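Long-range contacts in flavohemoglobin (Malassezia yamatoensis, PDB 6O0A), which binds heme and FAD and probably detoxifies nitric oxide, passing electrons from NAD(P)H through the flavin to the heme, as flavohemoglobins do: residues 172-177 / 191-196; 22-27 / 140-145; 311-316 / 339-344; 278-283 / 364-369. All coordinates share one frame; numbering follows the deposited sequence.

Contact 1 of 4, residues 172-177 / 191-196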
# COMPACT_ATOMS: atom_id res chain seq x y z
N ALA A 172 19.16 0.48 0.57
CA ALA A 172 20.49 0.18 0.06
C ALA A 172 20.57 0.57 -1.41
O ALA A 172 19.55 0.70 -2.08
CB ALA A 172 20.85 -1.31 0.24
N LYS A 173 21.79 0.74 -1.90
CA LYS A 173 22.00 1.27 -3.25
C LYS A 173 21.82 0.17 -4.29
O LYS A 173 22.37 -0.93 -4.14
CB LYS A 173 23.39 1.88 -3.37
CG LYS A 173 23.52 2.91 -4.49
CD LYS A 173 22.71 4.17 -4.21
CE LYS A 173 23.42 5.12 -3.26
NZ LYS A 173 22.69 6.41 -3.12
N PHE A 174 21.05 0.47 -5.34
CA PHE A 174 20.85 -0.43 -6.47
C PHE A 174 21.20 0.28 -7.76
O PHE A 174 21.11 1.51 -7.87
CB PHE A 174 19.40 -0.94 -6.54
CG PHE A 174 19.10 -2.07 -5.60
CD1 PHE A 174 19.04 -1.86 -4.23
CD2 PHE A 174 18.89 -3.35 -6.09
CE1 PHE A 174 18.78 -2.90 -3.35
CE2 PHE A 174 18.63 -4.41 -5.21
CZ PHE A 174 18.57 -4.18 -3.84
N LYS A 175 21.59 -0.50 -8.76
CA LYS A 175 21.89 -0.00 -10.09
C LYS A 175 20.80 -0.45 -11.06
O LYS A 175 20.35 -1.60 -11.02
CB LYS A 175 23.27 -0.49 -10.55
CG LYS A 175 23.62 -0.17 -12.00
CD LYS A 175 24.60 -1.20 -12.55
CE LYS A 175 25.94 -0.60 -12.90
NZ LYS A 175 26.83 -1.59 -13.56
N LEU A 176 20.38 0.46 -11.93
CA LEU A 176 19.41 0.12 -12.97
C LEU A 176 20.14 -0.64 -14.08
O LEU A 176 21.02 -0.08 -14.75
CB LEU A 176 18.73 1.39 -13.48
CG LEU A 176 17.74 1.17 -14.63
CD1 LEU A 176 16.58 0.22 -14.22
CD2 LEU A 176 17.18 2.51 -15.13
N VAL A 177 19.80 -1.91 -14.28
CA VAL A 177 20.49 -2.73 -15.27
C VAL A 177 19.67 -2.98 -16.53
O VAL A 177 20.26 -3.33 -17.57
CB VAL A 177 20.97 -4.08 -14.67
CG1 VAL A 177 21.93 -3.83 -13.50
CG2 VAL A 177 19.78 -4.95 -14.25
N PHE A 191 16.57 -3.78 -11.35
CA PHE A 191 17.66 -3.26 -10.54
C PHE A 191 18.47 -4.39 -9.91
O PHE A 191 17.92 -5.44 -9.56
CB PHE A 191 17.14 -2.35 -9.41
CG PHE A 191 16.47 -1.08 -9.88
CD1 PHE A 191 15.12 -1.07 -10.20
CD2 PHE A 191 17.18 0.10 -9.96
CE1 PHE A 191 14.49 0.10 -10.61
CE2 PHE A 191 16.56 1.28 -10.37
CZ PHE A 191 15.22 1.27 -10.70
N GLU A 192 19.76 -4.17 -9.71
CA GLU A 192 20.60 -5.10 -8.97
C GLU A 192 21.40 -4.34 -7.93
O GLU A 192 21.63 -3.13 -8.07
CB GLU A 192 21.55 -5.86 -9.92
CG GLU A 192 20.79 -6.88 -10.75
CD GLU A 192 21.67 -7.60 -11.75
OE1 GLU A 192 22.90 -7.38 -11.73
OE2 GLU A 192 21.13 -8.39 -12.56
N PRO A 193 21.82 -5.01 -6.85
CA PRO A 193 22.56 -4.29 -5.80
C PRO A 193 23.81 -3.63 -6.34
O PRO A 193 24.53 -4.19 -7.17
CB PRO A 193 22.90 -5.38 -4.78
CG PRO A 193 21.86 -6.40 -4.97
CD PRO A 193 21.51 -6.39 -6.46
N ALA A 194 24.06 -2.42 -5.85
CA ALA A 194 25.27 -1.67 -6.14
C ALA A 194 26.12 -1.48 -4.89
O ALA A 194 27.08 -0.70 -4.91
CB ALA A 194 24.93 -0.31 -6.76
N ASP A 195 25.74 -2.12 -3.79
CA ASP A 195 26.63 -2.24 -2.65
C ASP A 195 26.53 -3.68 -2.16
O ASP A 195 25.94 -4.53 -2.82
CB ASP A 195 26.34 -1.14 -1.60
CG ASP A 195 24.95 -1.21 -1.00
OD1 ASP A 195 24.42 -2.33 -0.82
OD2 ASP A 195 24.38 -0.13 -0.68
N ASN A 196 27.11 -3.97 -1.00
CA ASN A 196 27.21 -5.36 -0.55
C ASN A 196 26.12 -5.75 0.43
O ASN A 196 26.23 -6.81 1.06
CB ASN A 196 28.59 -5.61 0.03
CG ASN A 196 29.68 -5.51 -1.03
OD1 ASN A 196 29.42 -5.75 -2.22
ND2 ASN A 196 30.89 -5.16 -0.61
O HOH W 1 22.31 -3.12 -2.44

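Contact 2 of 4, residues 22-27 / 140-145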
# COMPACT_ATOMS: atom_id res chain seq x y z
N THR A 22 -10.61 2.86 31.79
CA THR A 22 -11.97 3.25 32.15
C THR A 22 -12.10 4.76 32.27
O THR A 22 -13.13 5.34 31.90
CB THR A 22 -12.36 2.56 33.45
OG1 THR A 22 -12.28 1.14 33.27
CG2 THR A 22 -13.76 2.95 33.89
N LYS A 23 -11.07 5.42 32.79
CA LYS A 23 -11.11 6.87 32.93
C LYS A 23 -11.26 7.55 31.57
O LYS A 23 -12.00 8.54 31.44
CB LYS A 23 -9.86 7.36 33.64
CG LYS A 23 -9.80 8.85 33.95
CD LYS A 23 -8.47 9.16 34.63
CE LYS A 23 -8.51 10.46 35.43
NZ LYS A 23 -8.21 11.65 34.59
N SER A 24 -10.57 7.05 30.55
CA SER A 24 -10.52 7.74 29.28
C SER A 24 -11.73 7.45 28.41
O SER A 24 -12.11 8.30 27.59
CB SER A 24 -9.25 7.37 28.51
OG SER A 24 -8.14 8.07 29.03
N GLN A 25 -12.32 6.27 28.54
CA GLN A 25 -13.42 5.83 27.68
C GLN A 25 -14.50 6.90 27.50
O GLN A 25 -14.80 7.27 26.35
CB GLN A 25 -14.03 4.52 28.21
CG GLN A 25 -13.18 3.30 27.91
CD GLN A 25 -13.47 2.14 28.86
OE1 GLN A 25 -14.57 2.03 29.40
NE2 GLN A 25 -12.47 1.30 29.08
N PRO A 26 -15.11 7.43 28.57
CA PRO A 26 -16.19 8.41 28.36
C PRO A 26 -15.72 9.69 27.71
O PRO A 26 -16.49 10.34 27.00
CB PRO A 26 -16.71 8.67 29.78
CG PRO A 26 -16.06 7.68 30.65
CD PRO A 26 -14.80 7.27 30.00
N VAL A 27 -14.47 10.08 27.94
CA VAL A 27 -13.96 11.29 27.30
C VAL A 27 -13.82 11.08 25.80
O VAL A 27 -14.20 11.95 25.00
CB VAL A 27 -12.63 11.72 27.94
CG1 VAL A 27 -12.11 13.00 27.27
CG2 VAL A 27 -12.81 11.91 29.45
N VAL A 140 -6.97 16.17 26.53
CA VAL A 140 -5.61 15.88 26.10
C VAL A 140 -5.13 14.57 26.71
O VAL A 140 -4.50 13.75 26.03
CB VAL A 140 -4.69 17.06 26.46
CG1 VAL A 140 -3.23 16.70 26.19
CG2 VAL A 140 -5.11 18.30 25.68
N GLU A 141 -5.46 14.33 27.98
CA GLU A 141 -5.03 13.09 28.63
C GLU A 141 -5.63 11.86 27.94
O GLU A 141 -4.92 10.89 27.66
CB GLU A 141 -5.42 13.10 30.11
CG GLU A 141 -4.91 11.91 30.88
CD GLU A 141 -5.40 11.92 32.31
OE1 GLU A 141 -5.05 12.87 33.05
OE2 GLU A 141 -6.15 11.00 32.69
N ALA A 142 -6.93 11.90 27.65
CA ALA A 142 -7.58 10.74 27.06
C ALA A 142 -7.06 10.47 25.65
O ALA A 142 -6.79 9.31 25.29
CB ALA A 142 -9.09 10.93 27.05
N TRP A 143 -6.91 11.51 24.83
CA TRP A 143 -6.43 11.30 23.47
C TRP A 143 -4.94 10.93 23.45
O TRP A 143 -4.50 10.19 22.56
CB TRP A 143 -6.74 12.53 22.61
CG TRP A 143 -8.18 12.51 22.22
CD1 TRP A 143 -9.22 13.17 22.83
CD2 TRP A 143 -8.78 11.72 21.18
NE1 TRP A 143 -10.42 12.86 22.20
CE2 TRP A 143 -10.17 11.97 21.19
CE3 TRP A 143 -8.27 10.82 20.23
CZ2 TRP A 143 -11.05 11.36 20.29
CZ3 TRP A 143 -9.14 10.23 19.34
CH2 TRP A 143 -10.51 10.50 19.37
N THR A 144 -4.17 11.42 24.42
CA THR A 144 -2.79 10.96 24.56
C THR A 144 -2.74 9.45 24.81
O THR A 144 -1.89 8.75 24.24
CB THR A 144 -2.11 11.75 25.67
OG1 THR A 144 -2.04 13.13 25.27
CG2 THR A 144 -0.71 11.22 25.95
N GLU A 145 -3.63 8.94 25.67
CA GLU A 145 -3.67 7.50 25.91
C GLU A 145 -3.96 6.75 24.61
O GLU A 145 -3.30 5.75 24.31
CB GLU A 145 -4.71 7.16 26.96
CG GLU A 145 -4.66 5.69 27.35
CD GLU A 145 -5.69 5.29 28.39
OE1 GLU A 145 -6.24 6.18 29.08
OE2 GLU A 145 -5.94 4.07 28.52
O HOH W 2 -8.07 10.04 31.01

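Contact 3 of 4, residues 311-316 / 339-344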
# COMPACT_ATOMS: atom_id res chain seq x y z
N ILE A 311 -8.54 -14.96 -13.77
CA ILE A 311 -7.90 -13.66 -13.84
C ILE A 311 -8.71 -12.79 -14.79
O ILE A 311 -8.94 -13.17 -15.94
CB ILE A 311 -6.44 -13.76 -14.31
CG1 ILE A 311 -5.64 -14.62 -13.33
CG2 ILE A 311 -5.81 -12.35 -14.42
CD1 ILE A 311 -4.65 -15.56 -13.99
N ILE A 312 -9.14 -11.62 -14.30
CA ILE A 312 -9.92 -10.67 -15.10
C ILE A 312 -9.16 -9.35 -15.06
O ILE A 312 -9.08 -8.72 -14.01
CB ILE A 312 -11.35 -10.51 -14.58
CG1 ILE A 312 -11.99 -11.86 -14.26
CG2 ILE A 312 -12.20 -9.76 -15.60
CD1 ILE A 312 -12.32 -12.71 -15.47
N ALA A 313 -8.61 -8.95 -16.20
CA ALA A 313 -7.77 -7.76 -16.28
C ALA A 313 -8.39 -6.75 -17.23
O ALA A 313 -8.86 -7.10 -18.32
CB ALA A 313 -6.35 -8.13 -16.73
N SER A 314 -8.39 -5.48 -16.83
CA SER A 314 -8.96 -4.39 -17.60
C SER A 314 -7.85 -3.47 -18.10
O SER A 314 -6.85 -3.26 -17.41
CB SER A 314 -9.95 -3.59 -16.75
OG SER A 314 -10.65 -2.64 -17.53
N SER A 315 -8.04 -2.96 -19.32
CA SER A 315 -7.12 -2.01 -19.92
C SER A 315 -7.90 -1.17 -20.93
O SER A 315 -9.00 -1.52 -21.32
CB SER A 315 -5.93 -2.72 -20.60
OG SER A 315 -5.04 -1.79 -21.17
N ARG A 316 -7.31 -0.05 -21.34
CA ARG A 316 -7.98 0.73 -22.38
C ARG A 316 -7.98 -0.01 -23.71
O ARG A 316 -8.93 0.11 -24.48
CB ARG A 316 -7.30 2.10 -22.52
CG ARG A 316 -7.46 2.94 -21.27
CD ARG A 316 -6.64 4.22 -21.33
NE ARG A 316 -7.09 5.09 -22.41
CZ ARG A 316 -8.03 6.01 -22.27
NH1 ARG A 316 -8.63 6.19 -21.10
NH2 ARG A 316 -8.37 6.76 -23.31
N VAL A 339 -7.75 -16.57 -18.18
CA VAL A 339 -7.48 -15.14 -18.21
C VAL A 339 -8.43 -14.50 -19.21
O VAL A 339 -8.59 -15.00 -20.33
CB VAL A 339 -6.02 -14.82 -18.58
CG1 VAL A 339 -5.77 -13.31 -18.57
CG2 VAL A 339 -5.07 -15.54 -17.64
N LEU A 340 -9.07 -13.40 -18.80
CA LEU A 340 -9.94 -12.62 -19.66
C LEU A 340 -9.53 -11.16 -19.56
O LEU A 340 -9.41 -10.64 -18.45
CB LEU A 340 -11.41 -12.75 -19.25
CG LEU A 340 -12.03 -14.14 -19.45
CD1 LEU A 340 -13.41 -14.17 -18.81
CD2 LEU A 340 -12.10 -14.48 -20.93
N TYR A 341 -9.31 -10.52 -20.70
CA TYR A 341 -9.02 -9.09 -20.73
C TYR A 341 -10.24 -8.32 -21.19
O TYR A 341 -10.87 -8.68 -22.19
CB TYR A 341 -7.83 -8.77 -21.64
CG TYR A 341 -6.53 -8.68 -20.89
CD1 TYR A 341 -5.81 -9.83 -20.61
CD2 TYR A 341 -6.05 -7.46 -20.43
CE1 TYR A 341 -4.62 -9.77 -19.91
CE2 TYR A 341 -4.88 -7.39 -19.73
CZ TYR A 341 -4.17 -8.55 -19.46
OH TYR A 341 -2.97 -8.47 -18.77
N GLY A 342 -10.57 -7.25 -20.47
CA GLY A 342 -11.60 -6.32 -20.89
C GLY A 342 -10.93 -5.04 -21.36
O GLY A 342 -9.98 -4.57 -20.74
N THR A 343 -11.42 -4.49 -22.47
CA THR A 343 -10.90 -3.23 -22.99
C THR A 343 -11.98 -2.17 -22.92
O THR A 343 -13.11 -2.39 -23.38
CB THR A 343 -10.35 -3.40 -24.42
OG1 THR A 343 -11.36 -3.98 -25.28
CG2 THR A 343 -9.11 -4.28 -24.40
N THR A 344 -11.63 -1.01 -22.35
CA THR A 344 -12.58 0.05 -22.03
C THR A 344 -12.58 1.21 -23.02
O THR A 344 -13.47 2.07 -22.95
CB THR A 344 -12.30 0.59 -20.62
OG1 THR A 344 -10.94 1.05 -20.56
CG2 THR A 344 -12.47 -0.51 -19.59
O HOH W 3 -9.47 -0.10 -18.27

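Contact 4 of 4, residues 278-283 / 364-369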
# COMPACT_ATOMS: atom_id res chain seq x y z
N ASN A 278 -7.37 -25.63 -0.92
CA ASN A 278 -7.89 -25.82 -2.27
C ASN A 278 -8.85 -24.72 -2.72
O ASN A 278 -9.51 -24.89 -3.75
CB ASN A 278 -8.59 -27.19 -2.37
N SER A 279 -8.94 -23.62 -1.99
CA SER A 279 -9.91 -22.58 -2.35
C SER A 279 -9.55 -21.94 -3.69
O SER A 279 -8.38 -21.68 -3.96
CB SER A 279 -9.98 -21.52 -1.25
OG SER A 279 -8.68 -21.10 -0.86
N PRO A 280 -10.54 -21.66 -4.54
CA PRO A 280 -10.25 -20.99 -5.81
C PRO A 280 -9.90 -19.53 -5.59
O PRO A 280 -10.27 -18.91 -4.58
CB PRO A 280 -11.55 -21.13 -6.60
CG PRO A 280 -12.55 -21.78 -5.67
CD PRO A 280 -11.99 -21.75 -4.29
N LEU A 281 -9.16 -18.97 -6.55
CA LEU A 281 -8.73 -17.58 -6.52
C LEU A 281 -9.29 -16.83 -7.72
O LEU A 281 -9.25 -17.33 -8.85
CB LEU A 281 -7.19 -17.47 -6.52
CG LEU A 281 -6.40 -18.03 -5.34
CD1 LEU A 281 -4.91 -17.94 -5.65
CD2 LEU A 281 -6.72 -17.28 -4.05
N VAL A 282 -9.79 -15.63 -7.47
CA VAL A 282 -10.25 -14.74 -8.53
C VAL A 282 -9.44 -13.46 -8.39
O VAL A 282 -9.46 -12.82 -7.33
CB VAL A 282 -11.76 -14.47 -8.46
CG1 VAL A 282 -12.20 -13.57 -9.62
CG2 VAL A 282 -12.55 -15.78 -8.48
N LEU A 283 -8.69 -13.11 -9.44
CA LEU A 283 -7.81 -11.96 -9.42
C LEU A 283 -8.34 -10.94 -10.42
O LEU A 283 -8.43 -11.25 -11.62
CB LEU A 283 -6.37 -12.36 -9.74
CG LEU A 283 -5.83 -13.57 -8.96
CD1 LEU A 283 -4.41 -13.90 -9.40
CD2 LEU A 283 -5.87 -13.31 -7.45
N ALA A 364 -18.70 -19.43 -2.83
CA ALA A 364 -18.61 -18.80 -1.52
C ALA A 364 -17.27 -19.06 -0.83
O ALA A 364 -16.95 -18.36 0.14
CB ALA A 364 -19.75 -19.29 -0.62
N ASN A 365 -16.49 -20.03 -1.31
CA ASN A 365 -15.18 -20.30 -0.75
C ASN A 365 -14.04 -19.66 -1.54
O ASN A 365 -12.87 -19.85 -1.19
CB ASN A 365 -14.95 -21.82 -0.63
CG ASN A 365 -14.82 -22.49 -1.98
OD1 ASN A 365 -15.48 -22.11 -2.95
ND2 ASN A 365 -13.96 -23.50 -2.05
N ALA A 366 -14.36 -18.90 -2.59
CA ALA A 366 -13.33 -18.20 -3.35
C ALA A 366 -12.85 -16.96 -2.61
O ALA A 366 -13.64 -16.27 -1.95
CB ALA A 366 -13.85 -17.80 -4.73
N SER A 367 -11.56 -16.69 -2.70
CA SER A 367 -11.02 -15.39 -2.34
C SER A 367 -10.93 -14.55 -3.60
O SER A 367 -10.55 -15.05 -4.67
CB SER A 367 -9.64 -15.51 -1.69
OG SER A 367 -9.70 -16.23 -0.47
N VAL A 368 -11.31 -13.28 -3.49
CA VAL A 368 -11.27 -12.35 -4.61
C VAL A 368 -10.30 -11.23 -4.27
O VAL A 368 -10.43 -10.60 -3.22
CB VAL A 368 -12.67 -11.78 -4.92
CG1 VAL A 368 -12.59 -10.84 -6.10
CG2 VAL A 368 -13.67 -12.90 -5.16
N PHE A 369 -9.35 -10.99 -5.17
CA PHE A 369 -8.35 -9.94 -5.01
C PHE A 369 -8.59 -8.84 -6.04
O PHE A 369 -8.81 -9.12 -7.22
CB PHE A 369 -6.94 -10.52 -5.18
CG PHE A 369 -5.86 -9.48 -5.26
CD1 PHE A 369 -5.40 -8.86 -4.12
CD2 PHE A 369 -5.31 -9.13 -6.49
CE1 PHE A 369 -4.41 -7.90 -4.20
CE2 PHE A 369 -4.30 -8.17 -6.57
CZ PHE A 369 -3.85 -7.55 -5.43
O HOH W 4 -12.54 -25.47 -3.84

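Contact 1 of 4, residues 172-177 / 191-196
Antiparallel strand pairing joins Phe-174, Lys-175 and Leu-176 to Phe-191, Glu-192 and Pro-193, in the beta hairpin of strands 171-181 and 186-193 within the FAD-binding domain. Lys-175 and Glu-192 form a hydrogen-bonded pair: Lys-175 N reaches Glu-192 O at 2.7 Å, and Glu-192 N returns to Lys-175 O at 2.9 Å. The strand pairing ends at Pro-193, whose ring nitrogen has no hydrogen to give; a further backbone bond follows in the loop, from Ala-194 N to Lys-173 O at 2.8 Å, well above the carbonyl plane. Asp-195 then bends its carboxylate back to the first strand. With CG held between its own backbone N and carbonyl carbon (chi1 63°), OD2 accepts from Lys-173 N at 3.0 Å, met from above the carboxylate plane. OD1 takes a hydrogen from a water that also donates to Lys-173 O, and receives the N-H of Thr-197, so both oxygens are engaged. Leu-176 and Phe-191, a non-hydrogen-bonded pair, share one face of the sheet, and Leu-176 CD1 lies over the Phe-191 ring, 4.0 Å from its centroid. Phe-174 runs beside Pro-193, whose CA sits over one face of the Phe-174 ring while its CD touches CE2 at 3.7 Å. Both methyls of Val-177 lie across the extended Glu-192 chain, which is on the face of Lys-175 and has OE2 bonded to Gln-233. Ile-261 of strand 258-262 touches both phenylalanines. The hairpin is part of the antiparallel beta barrel that binds FAD in ferredoxin reductase-type domains.

Contact 2 of 4, residues 22-27 / 140-145
Glu-141 grips Lys-23 where the start of helix 25-53 meets helix 137-163, two helices of the all-helical, heme-binding globin part of the protein. The Glu-141 chain is extended, and its OE2 forms a salt bridge with Lys-23 NZ at 2.9 Å; the lysine comes across it at about a right angle, on the syn side and 29° out of the carboxylate plane. The same OE2 accepts from a water that also donates to Ser-24 OG, tying the charged pair to the next residue. At Ala-142 the backbones come closest, the CA atoms of Ser-24 and Ala-142 being 4.8 Å apart; Ala-142 CB lies 3.7 Å from Val-27 CG1 and also touches Ser-24 OG. Trp-143 turns to helix 25-53 further along, packing on Ile-28, Leu-32 and Ile-35, with NE1 bonded to Thr-31. A turn after Glu-141, Glu-145 stretches back with CG trans to its backbone N (chi1 -173°), and its two carboxylate oxygens hold Ser-21 and Ser-24: OE2 accepts from Ser-21 N, while Ser-24 OG donates to OE1 at 2.7 Å, arriving 36° out of the carboxylate plane.

Contact 3 of 4, residues 311-316 / 339-344
Ala-313, Ile-311 and Thr-344 give up the most surface where strand 308-315 runs parallel to strand 336-343. Ala-313 is paired with Tyr-341, and its methyl sits over the phenol ring: CB is 3.6 Å from the ring centroid, displaced toward the rim, and 3.4 Å from CE2. The tyrosine reaches it with chi1 at -95°, away from a staggered value. Arg-324 adds a cation-pi contact to the same ring. The backbone of Ala-313 is held from both ends, its N donating to Leu-340 O at 2.9 Å and its O accepting from Gly-342 N at 2.8 Å. Ile-311 lies on the same face of the sheet as Ala-313, and its CD1 meets Val-339 CG2 at 3.7 Å, the two chains crossing at a slant; Val-293 and Val-297 of helix 290-302 pack on the isoleucine, while Leu-328 and Ala-331 of helix 324-332 pack on the valine. Thr-344 follows the last paired residue of its strand and still reaches back to the first one. Its N bonds to Ser-315 O at 2.9 Å, and its CG2 comes 3.5 Å from Ser-314 OG. A water joins that same serine hydroxyl to Thr-344 OG1, which also lies against Arg-316 CA at 3.5 Å. Helix 324-332 connects the strands, making a beta-alpha-beta crossover of the kind that builds the parallel, Rossmann-like NAD-binding domain of ferredoxin reductase-type enzymes.

Contact 4 of 4, residues 278-283 / 364-369
Leu-283 has CG trans to its carbonyl carbon (chi1 -48°), whereas Phe-369 has CG trans to its backbone N (chi1 170°); the first setting brings Leu-283 CD2 to within 3.8 Å of Phe-369 CB, and the second carries the aromatic ring onward to Phe-296, which it meets edge-to-face. Pro-292 and Val-293 of helix 290-302 also pack on Phe-369. The Asn-365 amide crosses the Pro-280 ring at about a right angle, with ND2 3.5 Å from CD. That ND2 also donates to a water, which in turn donates to Asn-278 O and so bridges the two loops leading into the strands. Beyond the loops, strands 281-286 and 367-371 are neighbours in the parallel sheet of the Rossmann-like NAD-binding domain, with 367-371 lying between 281-286 and the outermost strand 394-397. The chain passes through strands 308-315, 336-343 and 351-352 before it returns to 367-371 on the other side of 281-286. The backbones exchange bonds in the parallel pattern. Ser-367 N reaches Pro-280 O at 3.2 Å, Val-282 N takes Ser-367 O at 3.0 Å, and Phe-369 N closes on Val-282 O at 2.8 Å. Val-282 and Val-368 share the face opposite to Leu-283 and Phe-369, and Val-282 CB touches Val-368 CG2 at 4.1 Å. On the leucine side, Leu-281 CD2 approaches Ser-367 CB, while the buried Ser-367 OG is bonded to Leu-273 O of helix 270-273.

Overall arrangement
The four contacts sample three parts of the chain. Contact 2 belongs to the heme-binding globin part, contact 1 to the antiparallel FAD-binding sheet, and contacts 3 and 4 to the parallel NAD-binding sheet. Contacts 3 and 4 touch through neighbouring strands 308-315 and 281-286, where Ile-312 N lies 2.8 Å from Leu-283 O, probably a hydrogen bond; contact 3 is nested in the loop that contact 4 closes. Contacts 1 and 2 lie on opposite sides of the chain's centre, their own centres 48 Å apart. Contact 4 comes nearest to FAD, about 9 Å from the Phe-369 side chain, and contact 2 nearest to heme, about 12 Å from Glu-145 against 14 Å for Phe-369.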